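Side-chain contact in putative glycoside hydrolase (PDB 3GYC), which probably hydrolyses glycosidic bonds in carbohydrates, as a cellulase-like member of the TIM-barrel glycoside hydrolases: residues G50-R55 with I369-P374. Sequence-based numbering, arbitrary orientation.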
loop_
_atom_site.group_PDB
_atom_site.type_symbol
_atom_site.label_atom_id
_atom_site.label_comp_id
_atom_site.label_asym_id
_atom_site.label_seq_id
_atom_site.Cartn_x
_atom_site.Cartn_y
_atom_site.Cartn_z
ATOM N N GLY A 50 -5.262 -14.347 -10.262
ATOM C CA GLY A 50 -6.285 -14.444 -9.214
ATOM C C GLY A 50 -6.438 -13.242 -8.306
ATOM O O GLY A 50 -7.149 -13.325 -7.313
ATOM N N TYR A 51 -5.744 -12.135 -8.609
ATOM C CA TYR A 51 -5.897 -10.920 -7.818
ATOM C C TYR A 51 -7.186 -10.229 -8.280
ATOM O O TYR A 51 -7.520 -10.260 -9.461
ATOM C CB TYR A 51 -4.679 -9.952 -7.970
ATOM C CG TYR A 51 -3.438 -10.590 -7.438
ATOM C CD1 TYR A 51 -3.149 -10.558 -6.093
ATOM C CD2 TYR A 51 -2.594 -11.322 -8.285
ATOM C CE1 TYR A 51 -2.033 -11.250 -5.577
ATOM C CE2 TYR A 51 -1.457 -12.015 -7.775
ATOM C CZ TYR A 51 -1.193 -11.960 -6.433
ATOM O OH TYR A 51 -0.123 -12.671 -5.906
ATOM N N ASN A 52 -7.927 -9.651 -7.341
ATOM C CA ASN A 52 -9.157 -8.927 -7.656
ATOM C C ASN A 52 -9.267 -7.555 -6.978
ATOM O O ASN A 52 -10.335 -6.987 -6.881
ATOM C CB ASN A 52 -10.407 -9.791 -7.461
ATOM C CG ASN A 52 -10.588 -10.306 -6.052
ATOM O OD1 ASN A 52 -9.698 -10.159 -5.191
ATOM N ND2 ASN A 52 -11.770 -10.876 -5.793
ATOM N N ALA A 53 -8.130 -7.010 -6.538
ATOM C CA ALA A 53 -8.079 -5.657 -5.984
ATOM C C ALA A 53 -6.672 -5.069 -6.258
ATOM O O ALA A 53 -5.694 -5.808 -6.385
ATOM C CB ALA A 53 -8.402 -5.658 -4.452
ATOM N N ILE A 54 -6.594 -3.749 -6.373
ATOM C CA ILE A 54 -5.351 -3.021 -6.593
ATOM C C ILE A 54 -5.379 -1.771 -5.721
ATOM O O ILE A 54 -6.419 -1.160 -5.553
ATOM C CB ILE A 54 -5.226 -2.576 -8.074
ATOM C CG1 ILE A 54 -5.441 -3.761 -9.028
ATOM C CG2 ILE A 54 -3.910 -1.941 -8.347
ATOM C CD1 ILE A 54 -5.584 -3.359 -10.565
ATOM N N ARG A 55 -4.247 -1.436 -5.136
ATOM C CA ARG A 55 -4.071 -0.199 -4.383
ATOM C C ARG A 55 -3.256 0.755 -5.273
ATOM O O ARG A 55 -2.166 0.409 -5.721
ATOM C CB ARG A 55 -3.335 -0.496 -3.086
ATOM C CG ARG A 55 -2.933 0.719 -2.327
ATOM C CD ARG A 55 -2.047 0.397 -1.243
ATOM N NE ARG A 55 -1.593 1.578 -0.545
ATOM C CZ ARG A 55 -0.368 1.740 -0.055
ATOM N NH1 ARG A 55 0.576 0.806 -0.245
ATOM N NH2 ARG A 55 -0.052 2.873 0.551
ATOM N N ILE A 369 -6.112 -19.263 -1.738
ATOM C CA ILE A 369 -6.171 -19.325 -0.280
ATOM C C ILE A 369 -6.761 -18.042 0.324
ATOM O O ILE A 369 -7.619 -18.091 1.228
ATOM C CB ILE A 369 -4.779 -19.590 0.309
ATOM C CG1 ILE A 369 -4.364 -21.059 0.085
ATOM C CG2 ILE A 369 -4.754 -19.264 1.815
ATOM C CD1 ILE A 369 -2.833 -21.276 0.135
ATOM N N ILE A 370 -6.315 -16.896 -0.192
ATOM C CA ILE A 370 -6.749 -15.604 0.313
ATOM C C ILE A 370 -8.250 -15.443 0.124
ATOM O O ILE A 370 -8.974 -15.134 1.070
ATOM C CB ILE A 370 -6.080 -14.459 -0.416
ATOM C CG1 ILE A 370 -4.613 -14.325 -0.025
ATOM C CG2 ILE A 370 -6.835 -13.133 -0.116
ATOM C CD1 ILE A 370 -3.799 -13.524 -1.076
ATOM N N ARG A 371 -8.708 -15.689 -1.102
ATOM C CA ARG A 371 -10.112 -15.466 -1.436
ATOM C C ARG A 371 -11.112 -16.481 -0.849
ATOM O O ARG A 371 -12.306 -16.236 -0.851
ATOM C CB ARG A 371 -10.258 -15.322 -2.944
ATOM C CG ARG A 371 -9.536 -14.057 -3.430
ATOM C CD ARG A 371 -9.417 -14.020 -4.926
ATOM N NE ARG A 371 -10.716 -14.110 -5.566
ATOM C CZ ARG A 371 -10.920 -13.972 -6.873
ATOM N NH1 ARG A 371 -9.911 -13.724 -7.716
ATOM N NH2 ARG A 371 -12.153 -14.057 -7.340
ATOM N N SER A 372 -10.611 -17.576 -0.317
ATOM C CA SER A 372 -11.452 -18.579 0.325
ATOM C C SER A 372 -11.218 -18.574 1.848
ATOM O O SER A 372 -11.717 -19.438 2.526
ATOM C CB SER A 372 -11.159 -19.959 -0.249
ATOM O OG SER A 372 -9.853 -20.337 0.114
ATOM N N SER A 373 -10.458 -17.622 2.384
ATOM C CA SER A 373 -10.286 -17.555 3.829
ATOM C C SER A 373 -11.528 -16.924 4.497
ATOM O O SER A 373 -11.996 -15.884 4.082
ATOM C CB SER A 373 -9.020 -16.794 4.195
ATOM O OG SER A 373 -7.876 -17.494 3.735
ATOM N N PRO A 374 -12.114 -17.606 5.495
ATOM C CA PRO A 374 -13.234 -17.005 6.228
ATOM C C PRO A 374 -12.800 -15.829 7.103
ATOM O O PRO A 374 -11.690 -15.833 7.627
ATOM C CB PRO A 374 -13.712 -18.153 7.117
ATOM C CG PRO A 374 -12.579 -19.044 7.242
ATOM C CD PRO A 374 -11.770 -18.938 6.011
#
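Arg-371, in the last turn of helix 360-371, reaches over to Gly-50 and Asn-52 in the loop that leads from helix 39-48 into strand 53-57 of the TIM barrel. Gly-50 closes helix 39-48 in a Schellman motif, and its carbonyl oxygen takes a hydrogen bond from the arginine. From CB the Arg-371 side chain runs outward through CG, which lies anti to the carbonyl carbon (chi1 -65°), to CD, 3.4 Å from Gly-50 O. There it bends at chi3, turning NE and the guanidinium across the amide of Asn-52, ND2 of which sits over the centre of the guanidinium, 3.4 Å from Arg-371 CZ. The two planes are only 18° apart, a stacked arrangement in which ND2 and NE, both donors, are not hydrogen-bonded. Asn-52 OD1 instead accepts a bond from Ala-18 N on strand 17-23, which probably fixes the rotation of the amide. A leucine in place of Arg-371 would probably leave Gly-50 O without this charged donor and the Asn-52 amide without its stacking partner. At the tip, Arg-371 NH2 lies 3.6 Å from Asn-52 ND2, while Arg-371 NH1 donates to Gly-50 O at 2.8 Å, the oxygen within the guanidinium plane but NH1 standing 53° out of the carbonyl plane.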